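Long-range contacts in histone-lysine N-methyltransferase, H3 lysine-9 specific SUVH4 (Arabidopsis thaliana, PDB 4QEO), which methylates histone H3 to lay down a mark of transcriptional silencing and binds methylated DNA, which couples histone methylation to DNA methylation: residues A[322-327]-A[466-471]; A[24-29]-A[317-322]; A[372-377]-A[492-497]. One frame throughout, in Å; residues are numbered along the deposited sequence.

Interaction 1: residues A[322-327]-A[466-471]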
loop_
_atom_site.group_PDB
_atom_site.type_symbol
_atom_site.label_atom_id
_atom_site.label_comp_id
_atom_site.label_asym_id
_atom_site.label_seq_id
_atom_site.Cartn_x
_atom_site.Cartn_y
_atom_site.Cartn_z
ATOM N N GLY A 322 14.035 -4.685 -1.198
ATOM C CA GLY A 322 14.286 -3.420 -1.868
ATOM C C GLY A 322 13.025 -2.605 -2.090
ATOM O O GLY A 322 12.084 -3.070 -2.726
ATOM N N ARG A 323 13.012 -1.382 -1.569
ATOM C CA ARG A 323 11.852 -0.505 -1.687
ATOM C C ARG A 323 12.293 0.906 -2.069
ATOM O O ARG A 323 13.255 1.444 -1.514
ATOM C CB ARG A 323 11.031 -0.498 -0.384
ATOM C CG ARG A 323 10.172 -1.759 -0.194
ATOM C CD ARG A 323 9.637 -1.918 1.246
ATOM N NE ARG A 323 8.625 -0.919 1.581
ATOM C CZ ARG A 323 7.967 -0.869 2.742
ATOM N NH1 ARG A 323 8.207 -1.769 3.691
ATOM N NH2 ARG A 323 7.056 0.078 2.952
ATOM N N LEU A 324 11.611 1.484 -3.049
ATOM C CA LEU A 324 11.898 2.848 -3.464
ATOM C C LEU A 324 11.429 3.771 -2.363
ATOM O O LEU A 324 10.288 3.667 -1.907
ATOM C CB LEU A 324 11.166 3.176 -4.762
ATOM C CG LEU A 324 11.382 4.573 -5.338
ATOM C CD1 LEU A 324 12.852 4.759 -5.758
ATOM C CD2 LEU A 324 10.454 4.766 -6.522
ATOM N N ILE A 325 12.300 4.668 -1.927
ATOM C CA ILE A 325 11.958 5.562 -0.828
ATOM C C ILE A 325 10.907 6.591 -1.245
ATOM O O ILE A 325 9.953 6.841 -0.512
ATOM C CB ILE A 325 13.218 6.247 -0.246
ATOM C CG1 ILE A 325 14.112 5.204 0.433
ATOM C CG2 ILE A 325 12.840 7.335 0.748
ATOM C CD1 ILE A 325 15.511 5.668 0.711
ATOM N N GLU A 326 11.092 7.182 -2.418
ATOM C CA GLU A 326 10.158 8.173 -2.939
ATOM C C GLU A 326 10.346 8.363 -4.446
ATOM O O GLU A 326 11.406 8.071 -5.000
ATOM C CB GLU A 326 10.358 9.513 -2.233
ATOM C CG GLU A 326 11.737 10.117 -2.478
ATOM C CD GLU A 326 11.995 11.359 -1.647
ATOM O OE1 GLU A 326 11.167 12.296 -1.701
ATOM O OE2 GLU A 326 13.024 11.391 -0.935
ATOM N N SER A 327 9.305 8.868 -5.090
ATOM C CA SER A 327 9.310 9.094 -6.516
ATOM C C SER A 327 10.318 10.175 -6.864
ATOM O O SER A 327 10.583 11.073 -6.061
ATOM C CB SER A 327 7.918 9.510 -6.981
ATOM O OG SER A 327 7.872 9.607 -8.391
ATOM N N ASN A 466 -3.144 2.793 -7.086
ATOM C CA ASN A 466 -2.263 2.329 -6.017
ATOM C C ASN A 466 -0.836 2.039 -6.531
ATOM O O ASN A 466 0.039 1.625 -5.765
ATOM C CB ASN A 466 -2.874 1.129 -5.270
ATOM C CG ASN A 466 -3.244 -0.002 -6.202
ATOM O OD1 ASN A 466 -2.775 -0.056 -7.334
ATOM N ND2 ASN A 466 -4.083 -0.906 -5.736
ATOM N N LEU A 467 -0.618 2.262 -7.831
ATOM C CA LEU A 467 0.724 2.230 -8.410
ATOM C C LEU A 467 1.104 3.584 -9.013
ATOM O O LEU A 467 0.246 4.417 -9.311
ATOM C CB LEU A 467 0.844 1.154 -9.507
ATOM C CG LEU A 467 0.416 -0.275 -9.163
ATOM C CD1 LEU A 467 0.592 -1.198 -10.376
ATOM C CD2 LEU A 467 1.201 -0.788 -7.978
ATOM N N PHE A 468 2.401 3.790 -9.209
ATOM C CA PHE A 468 2.873 4.936 -9.960
ATOM C C PHE A 468 4.027 4.539 -10.880
ATOM O O PHE A 468 4.695 3.515 -10.664
ATOM C CB PHE A 468 3.264 6.088 -9.035
ATOM C CG PHE A 468 4.543 5.865 -8.271
ATOM C CD1 PHE A 468 4.544 5.154 -7.084
ATOM C CD2 PHE A 468 5.743 6.398 -8.733
ATOM C CE1 PHE A 468 5.719 4.968 -6.371
ATOM C CE2 PHE A 468 6.919 6.216 -8.032
ATOM C CZ PHE A 468 6.909 5.499 -6.845
ATOM N N VAL A 469 4.217 5.357 -11.912
ATOM C CA VAL A 469 5.238 5.173 -12.927
ATOM C C VAL A 469 6.523 5.876 -12.536
ATOM O O VAL A 469 6.522 7.072 -12.240
ATOM C CB VAL A 469 4.776 5.757 -14.276
ATOM C CG1 VAL A 469 5.953 5.892 -15.232
ATOM C CG2 VAL A 469 3.684 4.896 -14.876
ATOM N N GLN A 470 7.620 5.130 -12.557
ATOM C CA GLN A 470 8.932 5.663 -12.242
ATOM C C GLN A 470 9.897 5.402 -13.398
ATOM O O GLN A 470 10.091 4.240 -13.812
ATOM C CB GLN A 470 9.461 5.028 -10.955
ATOM C CG GLN A 470 10.854 5.481 -10.596
ATOM C CD GLN A 470 10.912 6.956 -10.299
ATOM O OE1 GLN A 470 10.297 7.436 -9.341
ATOM N NE2 GLN A 470 11.649 7.692 -11.119
ATOM N N CYS A 471 10.486 6.473 -13.931
ATOM C CA CYS A 471 11.504 6.333 -14.968
ATOM C C CYS A 471 12.820 5.888 -14.349
ATOM O O CYS A 471 13.267 6.448 -13.351
ATOM C CB CYS A 471 11.701 7.639 -15.745
ATOM S SG CYS A 471 10.361 8.012 -16.915
HETATM O O HOH W 1 7.795 9.260 -11.021
#

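Interaction 2: residues A[24-29]-A[317-322]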
loop_
_atom_site.group_PDB
_atom_site.type_symbol
_atom_site.label_atom_id
_atom_site.label_comp_id
_atom_site.label_asym_id
_atom_site.label_seq_id
_atom_site.Cartn_x
_atom_site.Cartn_y
_atom_site.Cartn_z
ATOM N N GLN A 24 8.541 8.923 5.386
ATOM C CA GLN A 24 9.342 9.146 6.591
ATOM C C GLN A 24 9.901 7.847 7.185
ATOM O O GLN A 24 11.059 7.774 7.596
ATOM C CB GLN A 24 8.530 9.910 7.641
ATOM C CG GLN A 24 8.126 11.299 7.200
ATOM C CD GLN A 24 9.307 12.261 7.149
ATOM O OE1 GLN A 24 10.431 11.911 7.511
ATOM N NE2 GLN A 24 9.047 13.484 6.715
ATOM N N TYR A 25 9.058 6.825 7.239
ATOM C CA TYR A 25 9.463 5.513 7.706
ATOM C C TYR A 25 10.656 4.977 6.929
ATOM O O TYR A 25 11.641 4.561 7.522
ATOM C CB TYR A 25 8.295 4.545 7.569
ATOM C CG TYR A 25 8.628 3.086 7.745
ATOM C CD1 TYR A 25 9.095 2.596 8.953
ATOM C CD2 TYR A 25 8.406 2.178 6.710
ATOM C CE1 TYR A 25 9.358 1.241 9.128
ATOM C CE2 TYR A 25 8.665 0.822 6.872
ATOM C CZ TYR A 25 9.151 0.362 8.074
ATOM O OH TYR A 25 9.411 -0.985 8.225
ATOM N N LEU A 26 10.559 4.960 5.603
ATOM C CA LEU A 26 11.653 4.405 4.816
ATOM C C LEU A 26 12.930 5.243 4.964
ATOM O O LEU A 26 14.036 4.695 4.971
ATOM C CB LEU A 26 11.250 4.231 3.352
ATOM C CG LEU A 26 10.128 3.215 3.133
ATOM C CD1 LEU A 26 9.669 3.216 1.671
ATOM C CD2 LEU A 26 10.566 1.825 3.557
ATOM N N LEU A 27 12.779 6.560 5.099
ATOM C CA LEU A 27 13.938 7.396 5.380
ATOM C C LEU A 27 14.592 7.033 6.707
ATOM O O LEU A 27 15.819 7.052 6.810
ATOM C CB LEU A 27 13.585 8.878 5.372
ATOM C CG LEU A 27 13.323 9.557 4.034
ATOM C CD1 LEU A 27 12.639 10.896 4.277
ATOM C CD2 LEU A 27 14.626 9.755 3.234
ATOM N N CYS A 28 13.787 6.727 7.730
ATOM C CA CYS A 28 14.341 6.322 9.026
ATOM C C CYS A 28 14.984 4.936 8.967
ATOM O O CYS A 28 16.006 4.694 9.612
ATOM C CB CYS A 28 13.270 6.371 10.137
ATOM S SG CYS A 28 12.689 8.041 10.442
ATOM N N VAL A 29 14.382 4.027 8.200
ATOM C CA VAL A 29 14.996 2.724 7.947
ATOM C C VAL A 29 16.389 2.905 7.294
ATOM O O VAL A 29 17.381 2.297 7.721
ATOM C CB VAL A 29 14.100 1.829 7.060
ATOM C CG1 VAL A 29 14.861 0.581 6.597
ATOM C CG2 VAL A 29 12.810 1.432 7.802
ATOM N N VAL A 317 15.981 1.536 -0.372
ATOM C CA VAL A 317 16.405 1.038 0.920
ATOM C C VAL A 317 16.344 -0.486 0.884
ATOM O O VAL A 317 15.528 -1.073 0.171
ATOM C CB VAL A 317 15.542 1.615 2.081
ATOM C CG1 VAL A 317 14.143 1.026 2.075
ATOM C CG2 VAL A 317 16.224 1.386 3.415
ATOM N N ASP A 318 17.228 -1.122 1.641
ATOM C CA ASP A 318 17.346 -2.573 1.639
ATOM C C ASP A 318 16.358 -3.184 2.607
ATOM O O ASP A 318 16.735 -3.639 3.688
ATOM C CB ASP A 318 18.765 -2.989 2.036
ATOM C CG ASP A 318 18.990 -4.482 1.899
ATOM O OD1 ASP A 318 18.151 -5.145 1.257
ATOM O OD2 ASP A 318 20.004 -4.992 2.422
ATOM N N LEU A 319 15.092 -3.200 2.216
ATOM C CA LEU A 319 14.041 -3.687 3.088
ATOM C C LEU A 319 13.058 -4.449 2.223
ATOM O O LEU A 319 12.681 -3.976 1.145
ATOM C CB LEU A 319 13.355 -2.509 3.779
ATOM C CG LEU A 319 12.140 -2.800 4.665
ATOM C CD1 LEU A 319 12.551 -3.619 5.885
ATOM C CD2 LEU A 319 11.449 -1.505 5.080
ATOM N N ASN A 320 12.648 -5.627 2.681
ATOM C CA ASN A 320 11.702 -6.436 1.924
ATOM C C ASN A 320 12.196 -6.624 0.487
ATOM O O ASN A 320 11.427 -6.484 -0.464
ATOM C CB ASN A 320 10.303 -5.782 1.909
ATOM C CG ASN A 320 9.774 -5.453 3.302
ATOM O OD1 ASN A 320 9.076 -4.449 3.490
ATOM N ND2 ASN A 320 10.084 -6.301 4.275
ATOM N N ASP A 321 13.491 -6.895 0.340
ATOM C CA ASP A 321 14.118 -7.105 -0.968
ATOM C C ASP A 321 14.200 -5.849 -1.826
ATOM O O ASP A 321 14.414 -5.932 -3.036
ATOM C CB ASP A 321 13.440 -8.241 -1.742
ATOM C CG ASP A 321 13.639 -9.583 -1.085
ATOM O OD1 ASP A 321 14.787 -9.879 -0.686
ATOM O OD2 ASP A 321 12.647 -10.332 -0.953
ATOM N N GLY A 322 14.035 -4.685 -1.198
ATOM C CA GLY A 322 14.286 -3.420 -1.868
ATOM C C GLY A 322 13.025 -2.605 -2.090
ATOM O O GLY A 322 12.084 -3.070 -2.726
#

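Interaction 3: residues A[372-377]-A[492-497]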
loop_
_atom_site.group_PDB
_atom_site.type_symbol
_atom_site.label_atom_id
_atom_site.label_comp_id
_atom_site.label_asym_id
_atom_site.label_seq_id
_atom_site.Cartn_x
_atom_site.Cartn_y
_atom_site.Cartn_z
ATOM N N TRP A 372 -2.189 -11.573 -4.915
ATOM C CA TRP A 372 -2.660 -12.551 -3.941
ATOM C C TRP A 372 -1.995 -12.350 -2.599
ATOM O O TRP A 372 -2.371 -12.969 -1.618
ATOM C CB TRP A 372 -2.392 -13.971 -4.425
ATOM C CG TRP A 372 -3.318 -14.428 -5.504
ATOM C CD1 TRP A 372 -4.281 -13.694 -6.130
ATOM C CD2 TRP A 372 -3.367 -15.731 -6.081
ATOM N NE1 TRP A 372 -4.929 -14.464 -7.067
ATOM C CE2 TRP A 372 -4.383 -15.721 -7.056
ATOM C CE3 TRP A 372 -2.642 -16.909 -5.873
ATOM C CZ2 TRP A 372 -4.694 -16.842 -7.820
ATOM C CZ3 TRP A 372 -2.949 -18.022 -6.634
ATOM C CH2 TRP A 372 -3.967 -17.980 -7.595
ATOM N N GLU A 373 -0.993 -11.487 -2.561
ATOM C CA GLU A 373 -0.306 -11.198 -1.312
ATOM C C GLU A 373 -0.113 -9.703 -1.114
ATOM O O GLU A 373 -0.330 -8.904 -2.025
ATOM C CB GLU A 373 1.047 -11.920 -1.250
ATOM C CG GLU A 373 1.614 -12.308 -2.601
ATOM C CD GLU A 373 3.000 -12.926 -2.505
ATOM O OE1 GLU A 373 3.515 -13.406 -3.536
ATOM O OE2 GLU A 373 3.578 -12.925 -1.398
ATOM N N TYR A 374 0.305 -9.344 0.090
ATOM C CA TYR A 374 0.551 -7.959 0.457
ATOM C C TYR A 374 1.707 -7.370 -0.335
ATOM O O TYR A 374 2.730 -8.024 -0.519
ATOM C CB TYR A 374 0.821 -7.877 1.961
ATOM C CG TYR A 374 -0.432 -8.076 2.798
ATOM C CD1 TYR A 374 -1.331 -7.038 2.986
ATOM C CD2 TYR A 374 -0.718 -9.304 3.389
ATOM C CE1 TYR A 374 -2.482 -7.211 3.748
ATOM C CE2 TYR A 374 -1.868 -9.485 4.145
ATOM C CZ TYR A 374 -2.746 -8.438 4.318
ATOM O OH TYR A 374 -3.888 -8.613 5.074
ATOM N N ILE A 375 1.520 -6.146 -0.829
ATOM C CA ILE A 375 2.577 -5.410 -1.522
ATOM C C ILE A 375 2.934 -4.123 -0.759
ATOM O O ILE A 375 2.129 -3.187 -0.691
ATOM C CB ILE A 375 2.170 -5.048 -2.960
ATOM C CG1 ILE A 375 1.828 -6.316 -3.747
ATOM C CG2 ILE A 375 3.287 -4.273 -3.648
ATOM C CD1 ILE A 375 1.414 -6.062 -5.175
ATOM N N PRO A 376 4.135 -4.083 -0.159
ATOM C CA PRO A 376 4.544 -2.892 0.592
ATOM C C PRO A 376 4.773 -1.698 -0.328
ATOM O O PRO A 376 5.245 -1.861 -1.457
ATOM C CB PRO A 376 5.870 -3.322 1.244
ATOM C CG PRO A 376 5.834 -4.823 1.236
ATOM C CD PRO A 376 5.109 -5.179 -0.030
ATOM N N ALA A 377 4.447 -0.509 0.163
ATOM C CA ALA A 377 4.663 0.729 -0.583
ATOM C C ALA A 377 6.141 0.898 -0.907
ATOM O O ALA A 377 6.984 0.769 -0.027
ATOM C CB ALA A 377 4.165 1.924 0.236
ATOM N N ILE A 492 -0.571 -2.397 -0.439
ATOM C CA ILE A 492 -1.676 -3.015 -1.163
ATOM C C ILE A 492 -2.045 -4.348 -0.514
ATOM O O ILE A 492 -1.165 -5.146 -0.181
ATOM C CB ILE A 492 -1.296 -3.196 -2.666
ATOM C CG1 ILE A 492 -0.954 -1.825 -3.265
ATOM C CG2 ILE A 492 -2.412 -3.878 -3.437
ATOM C CD1 ILE A 492 -0.313 -1.861 -4.645
ATOM N N SER A 493 -3.340 -4.572 -0.306
ATOM C CA SER A 493 -3.815 -5.817 0.293
ATOM C C SER A 493 -4.120 -6.847 -0.792
ATOM O O SER A 493 -4.354 -6.482 -1.943
ATOM C CB SER A 493 -5.083 -5.568 1.127
ATOM O OG SER A 493 -4.821 -4.764 2.263
ATOM N N PRO A 494 -4.141 -8.138 -0.426
ATOM C CA PRO A 494 -4.507 -9.198 -1.375
ATOM C C PRO A 494 -5.868 -8.958 -2.051
ATOM O O PRO A 494 -6.784 -8.455 -1.411
ATOM C CB PRO A 494 -4.572 -10.437 -0.485
ATOM C CG PRO A 494 -3.584 -10.156 0.601
ATOM C CD PRO A 494 -3.698 -8.687 0.869
ATOM N N MET A 495 -5.965 -9.308 -3.334
ATOM C CA MET A 495 -7.182 -9.174 -4.144
ATOM C C MET A 495 -7.540 -7.744 -4.560
ATOM O O MET A 495 -8.518 -7.536 -5.278
ATOM C CB MET A 495 -8.383 -9.871 -3.494
ATOM C CG MET A 495 -8.174 -11.347 -3.310
ATOM S SD MET A 495 -7.611 -12.116 -4.835
ATOM C CE MET A 495 -6.906 -13.622 -4.169
ATOM N N GLN A 496 -6.757 -6.763 -4.124
ATOM C CA GLN A 496 -6.933 -5.407 -4.630
ATOM C C GLN A 496 -6.373 -5.284 -6.056
ATOM O O GLN A 496 -5.245 -5.705 -6.326
ATOM C CB GLN A 496 -6.295 -4.388 -3.681
ATOM C CG GLN A 496 -7.101 -4.179 -2.394
ATOM C CD GLN A 496 -6.527 -3.096 -1.486
ATOM O OE1 GLN A 496 -5.362 -2.705 -1.605
ATOM N NE2 GLN A 496 -7.353 -2.604 -0.578
ATOM N N GLU A 497 -7.180 -4.744 -6.972
ATOM C CA GLU A 497 -6.734 -4.536 -8.341
ATOM C C GLU A 497 -5.580 -3.545 -8.345
ATOM O O GLU A 497 -5.609 -2.547 -7.622
ATOM C CB GLU A 497 -7.874 -4.033 -9.249
ATOM C CG GLU A 497 -7.414 -3.783 -10.696
ATOM C CD GLU A 497 -8.554 -3.524 -11.672
ATOM O OE1 GLU A 497 -9.733 -3.534 -11.253
ATOM O OE2 GLU A 497 -8.271 -3.319 -12.871
#

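Interaction 1: residues A[322-327]-A[466-471]
S327 and Q470 mark the closest approach of the two backbones, their CA atoms 6.7 Å apart; the end of strand 323-324 and the loop after it meet strand 467-473 through side chains and one water. The apolar part rests on L324 and F468. With its CG held between the backbone N and the carbonyl carbon (chi1 73°), F468 sends its ring out from the strand; CD2 of L324 reaches the ring's edge, near its plane, at 3.6 Å from CZ. S327 comes in obliquely to the same ring, its OG 3.5 Å from CE2 of F468. F487 touches L324, F468 and Q470, and V331 packs on L324 and Q470.

The polar part is built round the bent chain of Q470. Its turn at chi2 (64°) carries OE1 to the edge of the F468 ring, in the ring plane, and to 3.4 Å from S327 OG, a weak hydrogen bond whose proton has another acceptor within reach. NE2 is better engaged: it donates to C471 O over 3.0 Å at a nearly straight 175°, the acceptor lying in the amide plane, and it also bonds R328 O. A water lies 2.7 Å from S327 OG and within bonding distance of V469 O, bridging the two.

F468 makes a cation-pi contact with a basic side chain of the bound peptide, which S327 also packs against. The contact therefore joins the pre-SET region to the SET domain and contributes to the surface that receives the histone peptide. Two NE2 bonds probably fix the rotation of the Q470 amide, and because L324 meets the F468 ring at its edge, the same ring can also make the cation-pi contact with the peptide.

Interaction 2: residues A[24-29]-A[317-322]
V29 and L26 of helix 10-30 pack against V317 and L319 on a tight beta hairpin of the pre-SET region, formed by strands 316-317 and 323-324, whose connecting loop contains a type I' turn from L319 to G322. Backbone bonds shape the hairpin side: G322 N donates to L319 O at 2.8 Å, and an inverse gamma turn centred on D318 is spanned by a weak bond from L319 N to V317 O. This kink turns D318 away from the helix while V317 and L319 both start toward it.

The contact itself is apolar. V317 divides its branches: CG2 meets CG1 of V29 at 3.6 Å, and CG1 meets CD2 of L26 at 4.0 Å. L319 works through one methyl, CD2, placed there by an extended first torsion (chi1 175°); it lies 3.8 Å from CD2 of L26. R323 packs on Y25 and L26, continuing the helix contact along the hairpin. Within the helix, V29 CG2 sits over one face of the Y25 ring, near its rim. The same V29 CG2 comes to 4.2 Å from L319 CD2. Y25 approaches that methyl too, its OH lying 3.8 Å from L319 CD2.

Interaction 3: residues A[372-377]-A[492-497]
Y374 and P494 meet because the tyrosine CG lies beside its own backbone N, anti to the carbonyl carbon (chi1 -73°), which turns one ring face to P494. P494 CD stands over the ring centre, 3.4 Å from the Y374 centroid and only 11° off the ring normal, the geometry of a CH-pi contact. M495 reaches W372 by a bend at chi2 (-50°), which brings CE into a tight contact, 3.3 Å from CD1 of W372. SD follows obliquely, 4.7 Å from the centroid of the five-membered ring, a Met-aromatic contact, and the indole NE1 is hydrogen-bonded to OE1 of E358.

The backbones run antiparallel beside these groups. I375 N donates to I492 O at 2.9 Å and I492 N returns a bond to I375 O at 2.8 Å; the CB atoms of the two isoleucines touch at 3.9 Å. Y374 CA adds a CA-H...O contact to I492 O. Beyond the tyrosine lies the SRA domain, where F70 meets the Y374 ring almost perpendicularly and R68 touches Y374 and S493. Together the paired isoleucines form a single antiparallel bridge of the hydrogen-bonded type, linking two loops within the SET domain, and I492 leads straight into a type II turn, S493 to Q496, with P494 and M495 at its corners.

How the interactions relate
Interactions 1 and 2 share G322, and their centres lie 12 Å apart; R323 O to V317 N, 3.0 Å, is the probable hairpin bond between them. R323 also reaches interaction 3, with its NE 2.9 Å from A377 O, so the side chain that packs on helix 10-30 is tied to the SET domain. A second link runs from N466 ND2 to E497 O, 2.9 Å. E497 leads toward the cofactor: its carboxylate bonds N460 and forms a salt bridge with K365, both probably part of the S-adenosyl-L-methionine site. Interaction 1 reaches the bound peptide, with the F468 side chain about 12 Å from that of H461, another probable cofactor-binding residue. Interaction 2 is plain packing, while interaction 3 nears the cofactor site through E497.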